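Local coordinates for superoxide dismutase (Acidilobus saccharovorans, PDB 4FFK), which catalyses the dismutation of superoxide to molecular oxygen and hydrogen peroxide at an iron centre, as an iron-dependent member of the iron/manganese superoxide dismutase family, at residues Ala37-Leu40 / Arg41-Asp45; Asp197-Trp200 / Asp201-Trp205. One frame throughout, in Å; residues are numbered along the deposited sequence.

Interaction 1 of 2, residues Ala37-Leu40 / Arg41-Asp45; sequences AETL and RYHHD. With FE (Fe (III) ion), chain B.
In the first turns of helix 37-66, part of the alpha-hairpin domain of iron/manganese superoxide dismutases, E38 and Y42 lie side by side one turn apart, and the same turns deliver the iron ligand H43. CG of E38 sits at the edge of the Y42 ring, in its plane, 3.7 Å from CE2. E38 runs out fully extended, with CG anti to the backbone N (chi1 -172°), and this carries its carboxylate level with the phenol end, where one water donates to E38 OE2 and lies 3.1 Å from Y42 OH. The carboxylate has a stronger partner across the subunit boundary: OE2 forms a salt bridge with R189 of the second subunit, on which the Y42 side chain also packs. A phenylalanine in place of Y42 would probably keep the packing against E38 but leave the bridging water without its phenolic partner beside the subunit interface. R41 folds back at chi3 (-51°) and lays one face of its guanidinium over the backbone, with CA of E38 3.3 Å above the plane, while NH2 comes within 3.5 Å of A37 CB. The opposite charges do not meet, as E38 OE1 and R41 NH1 stay 4.9 Å apart. Beneath these side chains runs the alpha-helical ladder; its Y42 N to E38 O bond measures 2.9 Å and is nearly straight at 174°. On another side of the helix, H43 reaches the ferric ion through NE2 at 2.1 Å, sharing the metal with H92, D178, H182 and a water. The next residue, H44, is fixed at both ring nitrogens: ND1 donates to the anti side of D45 OD2, an oxygen also hydrogen-bonded to Y28 OH, and NE2 pairs with the carbonyl of P22.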
ATOM      1  N   ALA A  37      18.378 -26.449   3.238  1.00 28.40           N
ATOM      2  CA  ALA A  37      18.100 -26.577   4.632  1.00 27.96           C
ATOM      3  C   ALA A  37      18.273 -25.254   5.333  1.00 26.32           C
ATOM      4  O   ALA A  37      17.506 -24.976   6.238  1.00 27.33           O
ATOM      5  CB  ALA A  37      19.067 -27.611   5.291  1.00 28.17           C
ATOM      6  N   GLU A  38      19.320 -24.532   4.965  1.00 25.89           N
ATOM      7  CA  GLU A  38      19.646 -23.268   5.554  1.00 26.50           C
ATOM      8  C   GLU A  38      18.489 -22.301   5.331  1.00 26.68           C
ATOM      9  O   GLU A  38      18.020 -21.673   6.260  1.00 26.87           O
ATOM     10  CB  GLU A  38      20.892 -22.690   4.952  1.00 27.63           C
ATOM     11  CG  GLU A  38      21.364 -21.444   5.684  1.00 27.77           C
ATOM     12  CD  GLU A  38      22.530 -20.820   5.076  1.00 26.99           C
ATOM     13  OE1 GLU A  38      23.159 -21.432   4.202  1.00 32.96           O
ATOM     14  OE2 GLU A  38      22.871 -19.694   5.443  1.00 28.59           O
ATOM     15  N   THR A  39      18.044 -22.207   4.082  1.00 26.77           N
ATOM     16  CA  THR A  39      16.865 -21.370   3.817  1.00 24.98           C
ATOM     17  C   THR A  39      15.688 -21.810   4.658  1.00 25.28           C
ATOM     18  O   THR A  39      15.005 -20.974   5.261  1.00 24.44           O
ATOM     19  CB  THR A  39      16.454 -21.423   2.364  1.00 23.87           C
ATOM     20  OG1 THR A  39      17.474 -20.752   1.640  1.00 22.73           O
ATOM     21  CG2 THR A  39      15.028 -20.674   2.238  1.00 23.62           C
ATOM     22  N   LEU A  40      15.434 -23.119   4.729  1.00 24.00           N
ATOM     23  CA  LEU A  40      14.351 -23.568   5.568  1.00 23.11           C
ATOM     24  C   LEU A  40      14.499 -23.159   7.030  1.00 25.52           C
ATOM     25  O   LEU A  40      13.477 -22.797   7.665  1.00 25.16           O
ATOM     26  CB  LEU A  40      13.963 -25.062   5.373  1.00 24.97           C
ATOM     27  CG  LEU A  40      13.426 -25.393   3.974  1.00 27.99           C
ATOM     28  CD1 LEU A  40      12.990 -26.854   3.911  1.00 31.86           C
ATOM     29  CD2 LEU A  40      12.199 -24.530   3.596  1.00 29.44           C
ATOM     30  N   ARG A  41      15.724 -23.220   7.551  1.00 25.49           N
ATOM     31  CA  ARG A  41      15.975 -22.832   8.965  1.00 25.72           C
ATOM     32  C   ARG A  41      15.672 -21.335   9.159  1.00 26.13           C
ATOM     33  O   ARG A  41      14.894 -20.949  10.043  1.00 27.95           O
ATOM     34  CB  ARG A  41      17.399 -23.109   9.341  1.00 26.49           C
ATOM     35  CG  ARG A  41      17.597 -24.618   9.617  1.00 29.80           C
ATOM     36  CD  ARG A  41      18.959 -24.893  10.297  1.00 31.78           C
ATOM     37  NE  ARG A  41      20.096 -24.290   9.610  1.00 35.20           N
ATOM     38  CZ  ARG A  41      20.750 -24.849   8.577  1.00 33.93           C
ATOM     39  NH1 ARG A  41      21.771 -24.228   8.025  1.00 36.36           N
ATOM     40  NH2 ARG A  41      20.360 -25.996   8.079  1.00 38.36           N
ATOM     41  N   TYR A  42      16.245 -20.504   8.303  1.00 25.25           N
ATOM     42  CA  TYR A  42      15.977 -19.060   8.446  1.00 24.60           C
ATOM     43  C   TYR A  42      14.511 -18.780   8.197  1.00 24.89           C
ATOM     44  O   TYR A  42      13.879 -18.086   8.956  1.00 23.40           O
ATOM     45  CB  TYR A  42      16.835 -18.184   7.535  1.00 23.41           C
ATOM     46  CG  TYR A  42      18.215 -18.066   8.068  1.00 25.79           C
ATOM     47  CD1 TYR A  42      18.530 -17.115   9.011  1.00 25.38           C
ATOM     48  CD2 TYR A  42      19.205 -19.018   7.697  1.00 28.28           C
ATOM     49  CE1 TYR A  42      19.769 -17.028   9.533  1.00 27.36           C
ATOM     50  CE2 TYR A  42      20.483 -18.959   8.268  1.00 29.93           C
ATOM     51  CZ  TYR A  42      20.751 -17.941   9.161  1.00 29.98           C
ATOM     52  OH  TYR A  42      22.002 -17.795   9.718  1.00 31.88           O
ATOM     53  N   HIS A  43      14.003 -19.327   7.100  1.00 24.28           N
ATOM     54  CA  HIS A  43      12.702 -18.975   6.621  1.00 24.53           C
ATOM     55  C   HIS A  43      11.627 -19.454   7.567  1.00 25.69           C
ATOM     56  O   HIS A  43      10.746 -18.686   7.948  1.00 22.91           O
ATOM     57  CB  HIS A  43      12.494 -19.553   5.242  1.00 24.74           C
ATOM     58  CG  HIS A  43      11.391 -18.873   4.495  1.00 22.39           C
ATOM     59  ND1 HIS A  43      11.121 -19.139   3.167  1.00 19.68           N
ATOM     60  CD2 HIS A  43      10.472 -17.963   4.901  1.00 21.53           C
ATOM     61  CE1 HIS A  43      10.095 -18.393   2.771  1.00 20.91           C
ATOM     62  NE2 HIS A  43       9.706 -17.650   3.797  1.00 19.84           N
ATOM     63  N   HIS A  44      11.757 -20.707   8.046  1.00 24.66           N
ATOM     64  CA  HIS A  44      10.747 -21.205   8.883  1.00 25.59           C
ATOM     65  C   HIS A  44      10.920 -20.785  10.322  1.00 25.78           C
ATOM     66  O   HIS A  44       9.965 -20.350  10.938  1.00 25.49           O
ATOM     67  CB  HIS A  44      10.628 -22.746   8.789  1.00 26.68           C
ATOM     68  CG  HIS A  44       9.607 -23.302   9.717  1.00 26.79           C
ATOM     69  ND1 HIS A  44       9.835 -23.437  11.072  1.00 30.89           N
ATOM     70  CD2 HIS A  44       8.358 -23.740   9.489  1.00 29.80           C
ATOM     71  CE1 HIS A  44       8.752 -23.928  11.634  1.00 29.64           C
ATOM     72  NE2 HIS A  44       7.837 -24.108  10.700  1.00 30.77           N
ATOM     73  N   ASP A  45      12.125 -20.915  10.850  1.00 26.73           N
ATOM     74  CA  ASP A  45      12.308 -20.851  12.283  1.00 27.31           C
ATOM     75  C   ASP A  45      12.576 -19.432  12.670  1.00 27.07           C
ATOM     76  O   ASP A  45      12.542 -19.110  13.855  1.00 27.89           O
ATOM     77  CB  ASP A  45      13.571 -21.612  12.745  1.00 29.28           C
ATOM     78  CG  ASP A  45      13.532 -23.079  12.485  1.00 32.68           C
ATOM     79  OD1 ASP A  45      14.656 -23.715  12.487  1.00 41.24           O
ATOM     80  OD2 ASP A  45      12.450 -23.613  12.314  1.00 32.57           O
TER
HETATM   81 FE    FE B 301       8.667 -15.825   3.606  1.00 22.90          FE
HETATM   82  O   HOH W   1      23.818 -19.295   7.650  1.00 41.79           O
HETATM   83  O   HOH W   2       7.611 -14.114   3.203  1.00 21.62           O

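Interaction 2 of 2, residues Asp197-Trp200 / Asp201-Trp205; sequences DSWW and DLINW
Between helix 192-199 and helix 205-216, I203 fills the angle between the W199 and W200 indoles, which themselves meet, W199 CZ3 lying over the centre of the W200 ring. Followed outward, I203 CB lies 3.8 Å from W200 O. With CG1 beside the backbone N (chi1 -65°) and CG2 anti to it, the two branches part: CG1 passes over the rim of the W199 indole, 3.9 Å from CZ2, and CG2 over the centre of the W205 ring, 3.3 Å above its plane. At the tip, CD1 makes a CH-pi contact with W199, 3.8 Å from the centroid of the six-membered ring, and meets W200 CE3 at 3.3 Å. The indoles of W200 and W205 meet edge to edge, W200 CZ3 lying 4.0 Å from W205 CZ2. The amides of D201 and L202 bond back to the carbonyls of S198 and W199 in two tight i to i-3 bonds. A water at the edges of both rings donates to W200 O and accepts from W205 NE1 at 3.1 Å. Within this buried aromatic cluster, packed on strand 172-178 through L175, van der Waals and CH-pi contacts hold the side chains together, while the water gives W200 O and the indole N-H a shared polar partner, W205 NE1 having also a weak bond to G107 O.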
ATOM      1  N   ASP A 197      10.910 -20.832 -10.927  1.00 25.24           N
ATOM      2  CA  ASP A 197      10.987 -21.917 -11.945  1.00 26.32           C
ATOM      3  C   ASP A 197      11.236 -23.256 -11.295  1.00 26.68           C
ATOM      4  O   ASP A 197      10.564 -24.237 -11.632  1.00 26.69           O
ATOM      5  CB  ASP A 197      12.101 -21.609 -12.953  1.00 24.93           C
ATOM      6  CG  ASP A 197      11.716 -20.549 -13.934  1.00 28.01           C
ATOM      7  OD1 ASP A 197      10.533 -20.141 -13.974  1.00 26.92           O
ATOM      8  OD2 ASP A 197      12.601 -20.118 -14.710  1.00 27.84           O
ATOM      9  N   SER A 198      12.157 -23.323 -10.330  1.00 27.24           N
ATOM     10  CA  SER A 198      12.468 -24.589  -9.670  1.00 27.68           C
ATOM     11  C   SER A 198      11.435 -24.978  -8.638  1.00 28.91           C
ATOM     12  O   SER A 198      11.199 -26.144  -8.370  1.00 28.44           O
ATOM     13  CB  SER A 198      13.845 -24.562  -8.979  1.00 29.00           C
ATOM     14  OG  SER A 198      14.795 -23.818  -9.697  1.00 33.40           O
ATOM     15  N   TRP A 199      10.807 -23.965  -8.039  1.00 27.60           N
ATOM     16  CA  TRP A 199       9.832 -24.226  -7.008  1.00 26.84           C
ATOM     17  C   TRP A 199       8.718 -25.125  -7.513  1.00 26.47           C
ATOM     18  O   TRP A 199       8.200 -25.941  -6.769  1.00 27.16           O
ATOM     19  CB  TRP A 199       9.311 -22.864  -6.480  1.00 26.32           C
ATOM     20  CG  TRP A 199       8.045 -22.975  -5.665  1.00 25.57           C
ATOM     21  CD1 TRP A 199       7.935 -23.228  -4.308  1.00 22.09           C
ATOM     22  CD2 TRP A 199       6.729 -22.775  -6.144  1.00 26.24           C
ATOM     23  NE1 TRP A 199       6.607 -23.240  -3.959  1.00 22.23           N
ATOM     24  CE2 TRP A 199       5.852 -22.948  -5.057  1.00 23.78           C
ATOM     25  CE3 TRP A 199       6.189 -22.486  -7.405  1.00 22.32           C
ATOM     26  CZ2 TRP A 199       4.431 -22.836  -5.179  1.00 23.81           C
ATOM     27  CZ3 TRP A 199       4.796 -22.403  -7.532  1.00 24.27           C
ATOM     28  CH2 TRP A 199       3.929 -22.562  -6.406  1.00 23.90           C
ATOM     29  N   TRP A 200       8.411 -25.044  -8.803  1.00 28.31           N
ATOM     30  CA  TRP A 200       7.458 -25.976  -9.439  1.00 28.96           C
ATOM     31  C   TRP A 200       7.688 -27.425  -9.103  1.00 29.64           C
ATOM     32  O   TRP A 200       6.722 -28.187  -8.941  1.00 29.86           O
ATOM     33  CB  TRP A 200       7.403 -25.780 -10.958  1.00 28.71           C
ATOM     34  CG  TRP A 200       6.790 -24.442 -11.316  1.00 26.10           C
ATOM     35  CD1 TRP A 200       7.450 -23.314 -11.573  1.00 27.60           C
ATOM     36  CD2 TRP A 200       5.399 -24.105 -11.320  1.00 27.00           C
ATOM     37  NE1 TRP A 200       6.577 -22.284 -11.819  1.00 29.08           N
ATOM     38  CE2 TRP A 200       5.307 -22.738 -11.627  1.00 26.67           C
ATOM     39  CE3 TRP A 200       4.234 -24.809 -11.027  1.00 26.31           C
ATOM     40  CZ2 TRP A 200       4.090 -22.078 -11.715  1.00 26.05           C
ATOM     41  CZ3 TRP A 200       3.014 -24.159 -11.143  1.00 27.14           C
ATOM     42  CH2 TRP A 200       2.960 -22.817 -11.476  1.00 24.51           C
ATOM     43  N   ASP A 201       8.956 -27.793  -8.952  1.00 29.93           N
ATOM     44  CA  ASP A 201       9.321 -29.201  -8.683  1.00 30.88           C
ATOM     45  C   ASP A 201       9.095 -29.639  -7.257  1.00 30.97           C
ATOM     46  O   ASP A 201       9.298 -30.815  -6.920  1.00 29.32           O
ATOM     47  CB  ASP A 201      10.778 -29.445  -9.054  1.00 30.69           C
ATOM     48  CG  ASP A 201      11.027 -29.197 -10.526  1.00 33.01           C
ATOM     49  OD1 ASP A 201      10.083 -29.408 -11.294  1.00 35.63           O
ATOM     50  OD2 ASP A 201      12.125 -28.763 -10.905  1.00 38.14           O
ATOM     51  N   LEU A 202       8.731 -28.683  -6.397  1.00 28.73           N
ATOM     52  CA  LEU A 202       8.468 -28.997  -5.009  1.00 29.83           C
ATOM     53  C   LEU A 202       7.001 -29.067  -4.705  1.00 29.24           C
ATOM     54  O   LEU A 202       6.607 -29.473  -3.610  1.00 31.94           O
ATOM     55  CB  LEU A 202       9.100 -27.926  -4.136  1.00 28.41           C
ATOM     56  CG  LEU A 202      10.623 -27.883  -4.114  1.00 31.24           C
ATOM     57  CD1 LEU A 202      11.055 -26.927  -3.078  1.00 27.48           C
ATOM     58  CD2 LEU A 202      11.131 -29.308  -3.751  1.00 24.29           C
ATOM     59  N   ILE A 203       6.169 -28.658  -5.650  1.00 30.33           N
ATOM     60  CA  ILE A 203       4.743 -28.536  -5.310  1.00 30.20           C
ATOM     61  C   ILE A 203       4.163 -29.873  -4.911  1.00 32.55           C
ATOM     62  O   ILE A 203       4.259 -30.860  -5.656  1.00 32.66           O
ATOM     63  CB  ILE A 203       3.913 -27.864  -6.420  1.00 31.31           C
ATOM     64  CG1 ILE A 203       4.373 -26.425  -6.577  1.00 28.15           C
ATOM     65  CG2 ILE A 203       2.420 -27.830  -6.045  1.00 30.41           C
ATOM     66  CD1 ILE A 203       4.062 -25.837  -7.906  1.00 28.73           C
ATOM     67  N   ASN A 204       3.640 -29.917  -3.698  1.00 32.19           N
ATOM     68  CA  ASN A 204       2.754 -30.973  -3.310  1.00 34.10           C
ATOM     69  C   ASN A 204       1.349 -30.769  -3.871  1.00 33.98           C
ATOM     70  O   ASN A 204       0.453 -30.171  -3.249  1.00 34.79           O
ATOM     71  CB  ASN A 204       2.786 -31.157  -1.816  1.00 33.72           C
ATOM     72  CG  ASN A 204       1.990 -32.358  -1.385  1.00 34.14           C
ATOM     73  OD1 ASN A 204       2.083 -32.767  -0.262  1.00 37.33           O
ATOM     74  ND2 ASN A 204       1.159 -32.874  -2.266  1.00 32.72           N
ATOM     75  N   TRP A 205       1.131 -31.300  -5.062  1.00 34.42           N
ATOM     76  CA  TRP A 205      -0.167 -31.147  -5.710  1.00 35.04           C
ATOM     77  C   TRP A 205      -1.335 -31.864  -5.009  1.00 35.71           C
ATOM     78  O   TRP A 205      -2.508 -31.557  -5.273  1.00 36.15           O
ATOM     79  CB  TRP A 205      -0.101 -31.484  -7.207  1.00 35.58           C
ATOM     80  CG  TRP A 205       0.546 -30.428  -7.996  1.00 33.26           C
ATOM     81  CD1 TRP A 205       1.788 -30.476  -8.556  1.00 36.57           C
ATOM     82  CD2 TRP A 205       0.014 -29.129  -8.310  1.00 36.78           C
ATOM     83  NE1 TRP A 205       2.053 -29.309  -9.222  1.00 35.25           N
ATOM     84  CE2 TRP A 205       0.989 -28.457  -9.082  1.00 38.33           C
ATOM     85  CE3 TRP A 205      -1.188 -28.461  -7.994  1.00 38.23           C
ATOM     86  CZ2 TRP A 205       0.815 -27.140  -9.544  1.00 36.43           C
ATOM     87  CZ3 TRP A 205      -1.386 -27.178  -8.497  1.00 34.79           C
ATOM     88  CH2 TRP A 205      -0.384 -26.528  -9.257  1.00 36.41           C
TER
HETATM   89  O   HOH W   3       4.607 -28.410 -10.728  1.00 34.33           O

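In the fold
Interactions 1 and 2 lie in different parts of the superoxide dismutase fold, the first in the alpha-hairpin domain and the second in the C-terminal domain, with centres about 17 Å apart and nearest atoms about 7 Å apart, so they do not touch. The iron site relates them. Interaction 1 supplies a ligand directly through H43, whereas the W199 side chain of interaction 2 stands about 11 Å from the metal. Strand 172-178 offers an indirect path: L175 and V177 pack against W199, and D178 at the end of that strand binds the same iron as H43. Subunit contacts differ too, since only interaction 1 reaches another chain.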